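Beta-N-acetylglucosaminidase-like protein Glycoside hydrolase family 20 (Flavobacterium johnsoniae, PDB 6YHH) probably cleaves terminal N-acetylglucosamine from chitin-derived oligosaccharides, as a family 20 beta-N-acetylhexosaminidase of bacterial chitin degradation. Local coordinates at residues I86-D91 with F144-L149; I225-E230 with P304-A309. One frame throughout, in Å; residues are numbered along the deposited sequence.

Contact 1: residues I86-D91 with F144-L149; sequences IGLYED and FTWRGL
Thr145 and Tyr89 meet at a bond between a side chain and the main chain: Tyr89 N donates to Thr145 OG1 at 2.8 Å, bent to 153° at the hydrogen. OG1 lies roughly anti to its own backbone N (chi1 -159°), which carries the hydroxyl across to the loop. The same oxygen donates to a water, 2.7 Å from Thr145 OG1, that in turn donates to Glu90 O. The hydroxyl is thus both acceptor and donor, and it secures two successive residues of the loop. Beside it is the packed part: Leu88 turns its fork to the indole of Trp146, with CD1 and CD2 each 3.8 Å from Trp146 CE3, meeting the benzo part of the indole obliquely. The far side is looser. The bond from CA to CB of Tyr89 points away from Thr145, and the closest approach of its ring, Tyr89 CD1 to Thr145 CG2, is 4.4 Å, with the residue largely open to solvent. Replacing Thr145 by a valine would probably leave Tyr89 N without its acceptor and the bridging water without its donor, allowing the loop to shift. Trp146 is fixed at its other end by a hydrogen bond from NE1 to Glu447. The contact joins the N-terminal domain to the catalytic barrel. The loop between strands 76-80 and 94-99 of the N-terminal domain rests on the start of strand 146-152, which runs between strands 177-184 and 443-450 of the barrel; Tyr89 also touches Leu444, and Glu90 touches Leu111 of helix 110-123.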
loop_
_atom_site.group_PDB
_atom_site.type_symbol
_atom_site.label_atom_id
_atom_site.label_comp_id
_atom_site.label_asym_id
_atom_site.label_seq_id
_atom_site.Cartn_x
_atom_site.Cartn_y
_atom_site.Cartn_z
ATOM N N ILE A 86 -18.906 -20.545 -7.657
ATOM C CA ILE A 86 -19.024 -19.095 -7.279
ATOM C C ILE A 86 -20.474 -18.756 -7.671
ATOM O O ILE A 86 -20.846 -18.974 -8.809
ATOM C CB ILE A 86 -17.977 -18.240 -8.044
ATOM C CG1 ILE A 86 -16.521 -18.624 -7.680
ATOM C CG2 ILE A 86 -18.224 -16.755 -7.803
ATOM C CD1 ILE A 86 -16.167 -18.541 -6.205
ATOM N N GLY A 87 -21.228 -18.121 -6.792
ATOM C CA GLY A 87 -22.572 -17.779 -7.147
ATOM C C GLY A 87 -23.319 -17.701 -5.843
ATOM O O GLY A 87 -22.736 -17.816 -4.724
ATOM N N LEU A 88 -24.633 -17.576 -5.992
ATOM C CA LEU A 88 -25.525 -17.527 -4.867
ATOM C C LEU A 88 -26.116 -18.964 -4.588
ATOM O O LEU A 88 -26.005 -19.878 -5.450
ATOM C CB LEU A 88 -26.699 -16.661 -5.260
ATOM C CG LEU A 88 -26.384 -15.247 -5.692
ATOM C CD1 LEU A 88 -27.729 -14.539 -5.897
ATOM C CD2 LEU A 88 -25.525 -14.586 -4.635
ATOM N N TYR A 89 -26.658 -19.096 -3.402
ATOM C CA TYR A 89 -27.298 -20.291 -2.859
ATOM C C TYR A 89 -26.365 -21.455 -2.683
ATOM O O TYR A 89 -26.826 -22.579 -2.610
ATOM C CB TYR A 89 -28.438 -20.742 -3.777
ATOM C CG TYR A 89 -29.376 -19.663 -4.211
ATOM C CD1 TYR A 89 -30.303 -19.139 -3.280
ATOM C CD2 TYR A 89 -29.471 -19.296 -5.538
ATOM C CE1 TYR A 89 -31.170 -18.138 -3.635
ATOM C CE2 TYR A 89 -30.415 -18.253 -5.934
ATOM C CZ TYR A 89 -31.222 -17.698 -4.965
ATOM O OH TYR A 89 -32.211 -16.743 -5.332
ATOM N N GLU A 90 -25.042 -21.266 -2.630
ATOM C CA GLU A 90 -24.170 -22.363 -2.344
ATOM C C GLU A 90 -24.249 -22.743 -0.892
ATOM O O GLU A 90 -24.510 -21.935 -0.017
ATOM C CB GLU A 90 -22.728 -21.969 -2.649
ATOM C CG GLU A 90 -22.376 -21.823 -4.088
ATOM C CD GLU A 90 -22.212 -23.181 -4.747
ATOM O OE1 GLU A 90 -21.304 -24.025 -4.341
ATOM O OE2 GLU A 90 -23.068 -23.407 -5.630
ATOM N N ASP A 91 -23.963 -24.008 -0.620
ATOM C CA ASP A 91 -23.802 -24.470 0.737
ATOM C C ASP A 91 -22.427 -24.032 1.224
ATOM O O ASP A 91 -21.376 -24.535 0.736
ATOM C CB ASP A 91 -23.884 -26.039 0.785
ATOM C CG ASP A 91 -23.760 -26.571 2.153
ATOM O OD1 ASP A 91 -23.286 -25.903 3.058
ATOM O OD2 ASP A 91 -24.069 -27.769 2.409
ATOM N N PHE A 144 -27.597 -15.055 5.211
ATOM C CA PHE A 144 -28.008 -14.611 3.883
ATOM C C PHE A 144 -26.994 -15.074 2.897
ATOM O O PHE A 144 -25.756 -15.117 3.220
ATOM C CB PHE A 144 -28.070 -13.050 3.801
ATOM C CG PHE A 144 -29.136 -12.440 4.675
ATOM C CD1 PHE A 144 -30.471 -12.498 4.271
ATOM C CD2 PHE A 144 -28.842 -11.821 5.894
ATOM C CE1 PHE A 144 -31.468 -11.960 5.099
ATOM C CE2 PHE A 144 -29.839 -11.280 6.679
ATOM C CZ PHE A 144 -31.154 -11.343 6.258
ATOM N N THR A 145 -27.465 -15.307 1.693
ATOM C CA THR A 145 -26.552 -15.748 0.651
ATOM C C THR A 145 -25.727 -14.633 -0.082
ATOM O O THR A 145 -24.683 -14.940 -0.636
ATOM C CB THR A 145 -27.301 -16.649 -0.413
ATOM O OG1 THR A 145 -26.361 -17.448 -1.132
ATOM C CG2 THR A 145 -28.122 -15.847 -1.387
ATOM N N TRP A 146 -26.232 -13.400 -0.095
ATOM C CA TRP A 146 -25.607 -12.250 -0.759
ATOM C C TRP A 146 -25.066 -11.388 0.330
ATOM O O TRP A 146 -25.810 -10.796 1.058
ATOM C CB TRP A 146 -26.664 -11.505 -1.611
ATOM C CG TRP A 146 -26.103 -10.395 -2.412
ATOM C CD1 TRP A 146 -25.384 -9.296 -1.947
ATOM C CD2 TRP A 146 -26.190 -10.256 -3.827
ATOM N NE1 TRP A 146 -25.044 -8.470 -3.007
ATOM C CE2 TRP A 146 -25.470 -9.051 -4.176
ATOM C CE3 TRP A 146 -26.736 -11.041 -4.835
ATOM C CZ2 TRP A 146 -25.418 -8.595 -5.465
ATOM C CZ3 TRP A 146 -26.629 -10.608 -6.145
ATOM C CH2 TRP A 146 -25.972 -9.372 -6.428
ATOM N N ARG A 147 -23.746 -11.385 0.505
ATOM C CA ARG A 147 -23.092 -10.640 1.566
ATOM C C ARG A 147 -21.955 -9.826 0.913
ATOM O O ARG A 147 -20.850 -10.326 0.682
ATOM C CB ARG A 147 -22.557 -11.559 2.651
ATOM C CG ARG A 147 -23.633 -12.534 3.142
ATOM C CD ARG A 147 -23.131 -13.453 4.197
ATOM N NE ARG A 147 -21.920 -14.170 3.841
ATOM C CZ ARG A 147 -21.876 -15.203 3.005
ATOM N NH1 ARG A 147 -23.008 -15.752 2.545
ATOM N NH2 ARG A 147 -20.744 -15.710 2.663
ATOM N N GLY A 148 -22.298 -8.571 0.575
ATOM C CA GLY A 148 -21.535 -7.801 -0.391
ATOM C C GLY A 148 -20.914 -6.471 0.049
ATOM O O GLY A 148 -21.342 -5.835 1.044
ATOM N N LEU A 149 -19.877 -6.117 -0.671
ATOM C CA LEU A 149 -19.335 -4.736 -0.685
ATOM C C LEU A 149 -19.393 -4.247 -2.129
ATOM O O LEU A 149 -18.899 -4.947 -3.010
ATOM C CB LEU A 149 -17.832 -4.664 -0.251
ATOM C CG LEU A 149 -17.162 -3.292 -0.264
ATOM C CD1 LEU A 149 -17.737 -2.285 0.704
ATOM C CD2 LEU A 149 -15.645 -3.474 -0.010
HETATM O O HOH W 1 -24.960 -19.247 0.376
#

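Contact 2: residues I225-E230 with P304-A309; sequences ILIVPE and PLFPGA
Pro229 sets its CB over one face of the Phe306 ring in a CH-pi contact: Pro229 CB is 3.6 Å from the ring centroid and only 8° off the ring normal. The proline ring extends from there toward the root of the phenyl group, where Pro229 CG comes to 3.7 Å from Phe306 CG. Ile227, two residues earlier and facing the same way, adds its short branch; CG2 approaches Phe306 CE1 obliquely at 3.8 Å, being anti to the backbone N while CG1 takes the position beside it (chi1 -57°). At the other end of the contact Leu226 CD1 packs on the backbone, 3.7 Å from Gly308 CA. A side chain would not fit at Gly308, since a beta carbon built on this backbone would collide with both Leu226 CD1 and Ile227 O.

Direct hydrogen bonds between the segments are absent, and a water takes their place. It donates to Ile227 O at 2.8 Å and accepts from Gly308 N at 3.0 Å, lying at the edge of the Phe306 ring and in its plane.

A second shell surrounds these groups. Phe306 also touches Ile213 of helix 210-222 and Trp180 and Leu182 of strand 177-184, and Lys361 NZ bonds to both Phe306 O and Gly308 O, which is likely to hold the course of the loop. Pro229 shares a backbone hydrogen bond with His312, and Glu230, the next residue, directs its carboxylate to His179, His181 and Trp366.

Such an arrangement belongs to a TIM barrel, the beta/alpha barrel fold: the connection leaving helix 289-302 packs against strand 226-230 just before entering strand 310-312, and Phe306 lies between strands 177-184 and 226-230 and helix 210-222.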
loop_
_atom_site.group_PDB
_atom_site.type_symbol
_atom_site.label_atom_id
_atom_site.label_comp_id
_atom_site.label_asym_id
_atom_site.label_seq_id
_atom_site.Cartn_x
_atom_site.Cartn_y
_atom_site.Cartn_z
ATOM N N ILE A 225 -15.412 -15.516 -3.857
ATOM C CA ILE A 225 -16.176 -14.267 -4.085
ATOM C C ILE A 225 -16.668 -14.108 -5.539
ATOM O O ILE A 225 -15.912 -14.247 -6.493
ATOM C CB ILE A 225 -15.292 -13.076 -3.662
ATOM C CG1 ILE A 225 -14.920 -13.185 -2.147
ATOM C CG2 ILE A 225 -15.972 -11.739 -3.990
ATOM C CD1 ILE A 225 -13.731 -12.317 -1.809
ATOM N N LEU A 226 -17.932 -13.806 -5.655
ATOM C CA LEU A 226 -18.640 -13.445 -6.909
ATOM C C LEU A 226 -18.443 -11.968 -7.223
ATOM O O LEU A 226 -18.594 -11.144 -6.323
ATOM C CB LEU A 226 -20.115 -13.667 -6.699
ATOM C CG LEU A 226 -21.078 -13.203 -7.786
ATOM C CD1 LEU A 226 -20.866 -14.011 -9.056
ATOM C CD2 LEU A 226 -22.521 -13.322 -7.363
ATOM N N ILE A 227 -18.108 -11.638 -8.464
ATOM C CA ILE A 227 -18.111 -10.278 -8.879
ATOM C C ILE A 227 -19.335 -9.917 -9.675
ATOM O O ILE A 227 -19.682 -10.638 -10.686
ATOM C CB ILE A 227 -16.813 -9.881 -9.607
ATOM C CG1 ILE A 227 -15.550 -10.131 -8.727
ATOM C CG2 ILE A 227 -16.890 -8.436 -10.175
ATOM C CD1 ILE A 227 -14.246 -9.631 -9.301
ATOM N N VAL A 228 -19.972 -8.820 -9.282
ATOM C CA VAL A 228 -21.140 -8.308 -9.942
ATOM C C VAL A 228 -20.727 -6.944 -10.545
ATOM O O VAL A 228 -20.526 -5.961 -9.803
ATOM C CB VAL A 228 -22.363 -8.164 -8.989
ATOM C CG1 VAL A 228 -23.507 -7.555 -9.723
ATOM C CG2 VAL A 228 -22.723 -9.520 -8.381
ATOM N N PRO A 229 -20.508 -6.890 -11.874
ATOM C CA PRO A 229 -20.223 -5.606 -12.548
ATOM C C PRO A 229 -21.423 -4.720 -12.723
ATOM O O PRO A 229 -22.558 -5.196 -12.810
ATOM C CB PRO A 229 -19.723 -6.087 -13.927
ATOM C CG PRO A 229 -20.641 -7.269 -14.164
ATOM C CD PRO A 229 -20.680 -7.978 -12.853
ATOM N N GLU A 230 -21.209 -3.398 -12.691
ATOM C CA GLU A 230 -22.287 -2.436 -12.926
ATOM C C GLU A 230 -21.893 -1.429 -13.942
ATOM O O GLU A 230 -20.841 -0.769 -13.826
ATOM C CB GLU A 230 -22.714 -1.711 -11.650
ATOM C CG GLU A 230 -23.926 -0.798 -11.821
ATOM C CD GLU A 230 -24.224 0.125 -10.634
ATOM O OE1 GLU A 230 -23.677 -0.138 -9.503
ATOM O OE2 GLU A 230 -25.000 1.089 -10.793
ATOM N N PRO A 304 -18.454 -10.980 -21.365
ATOM C CA PRO A 304 -17.529 -12.090 -21.334
ATOM C C PRO A 304 -16.420 -11.987 -20.323
ATOM O O PRO A 304 -15.813 -13.007 -19.963
ATOM C CB PRO A 304 -16.952 -12.128 -22.781
ATOM C CG PRO A 304 -18.101 -11.635 -23.548
ATOM C CD PRO A 304 -18.549 -10.442 -22.740
ATOM N N LEU A 305 -16.170 -10.775 -19.830
ATOM C CA LEU A 305 -15.131 -10.548 -18.823
ATOM C C LEU A 305 -15.568 -11.013 -17.439
ATOM O O LEU A 305 -14.702 -11.314 -16.587
ATOM C CB LEU A 305 -14.738 -9.058 -18.805
ATOM C CG LEU A 305 -14.359 -8.385 -20.113
ATOM C CD1 LEU A 305 -14.001 -6.932 -19.841
ATOM C CD2 LEU A 305 -13.179 -9.147 -20.694
ATOM N N PHE A 306 -16.865 -11.053 -17.211
ATOM C CA PHE A 306 -17.430 -11.322 -15.901
ATOM C C PHE A 306 -18.263 -12.626 -15.950
ATOM O O PHE A 306 -19.406 -12.619 -16.397
ATOM C CB PHE A 306 -18.295 -10.147 -15.511
ATOM C CG PHE A 306 -17.525 -8.894 -15.244
ATOM C CD1 PHE A 306 -16.798 -8.781 -14.046
ATOM C CD2 PHE A 306 -17.470 -7.876 -16.168
ATOM C CE1 PHE A 306 -16.085 -7.603 -13.814
ATOM C CE2 PHE A 306 -16.724 -6.749 -15.948
ATOM C CZ PHE A 306 -16.028 -6.639 -14.758
ATOM N N PRO A 307 -17.719 -13.727 -15.450
ATOM C CA PRO A 307 -18.427 -14.995 -15.591
ATOM C C PRO A 307 -19.636 -15.179 -14.674
ATOM O O PRO A 307 -20.428 -16.095 -14.895
ATOM C CB PRO A 307 -17.359 -16.027 -15.241
ATOM C CG PRO A 307 -16.444 -15.300 -14.277
ATOM C CD PRO A 307 -16.394 -13.886 -14.826
ATOM N N GLY A 308 -19.766 -14.330 -13.636
ATOM C CA GLY A 308 -20.852 -14.365 -12.719
ATOM C C GLY A 308 -22.172 -14.182 -13.435
ATOM O O GLY A 308 -22.242 -13.556 -14.476
ATOM N N ALA A 309 -23.218 -14.741 -12.860
ATOM C CA ALA A 309 -24.506 -14.739 -13.531
ATOM C C ALA A 309 -25.315 -13.492 -13.503
ATOM O O ALA A 309 -26.416 -13.460 -14.095
ATOM C CB ALA A 309 -25.336 -15.895 -12.975
HETATM O O HOH W 2 -18.134 -12.118 -12.555
#

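Contacts 1 and 2 have centres about 13 Å apart and touch directly, and both reach the barrel sheet, where strand 177-184 separates strands 146-152 and 226-230. Ile86 of the N-terminal domain loop packs on the start of the latter strand, with Ile86 CG2 3.5 Å from Leu226 CA. Leu226 has a fork shared between the two: CD1 serves contact 2, whereas Leu226 CD2 lies 4.3 Å from Leu88 CD2. A second link bridges the strands, Trp146 CH2 to Val228 CG2 at 3.8 Å. Both contacts are away from the predicted proton donor, Glu317, which follows strand 310-312, the strand that segment 304-309 leads into.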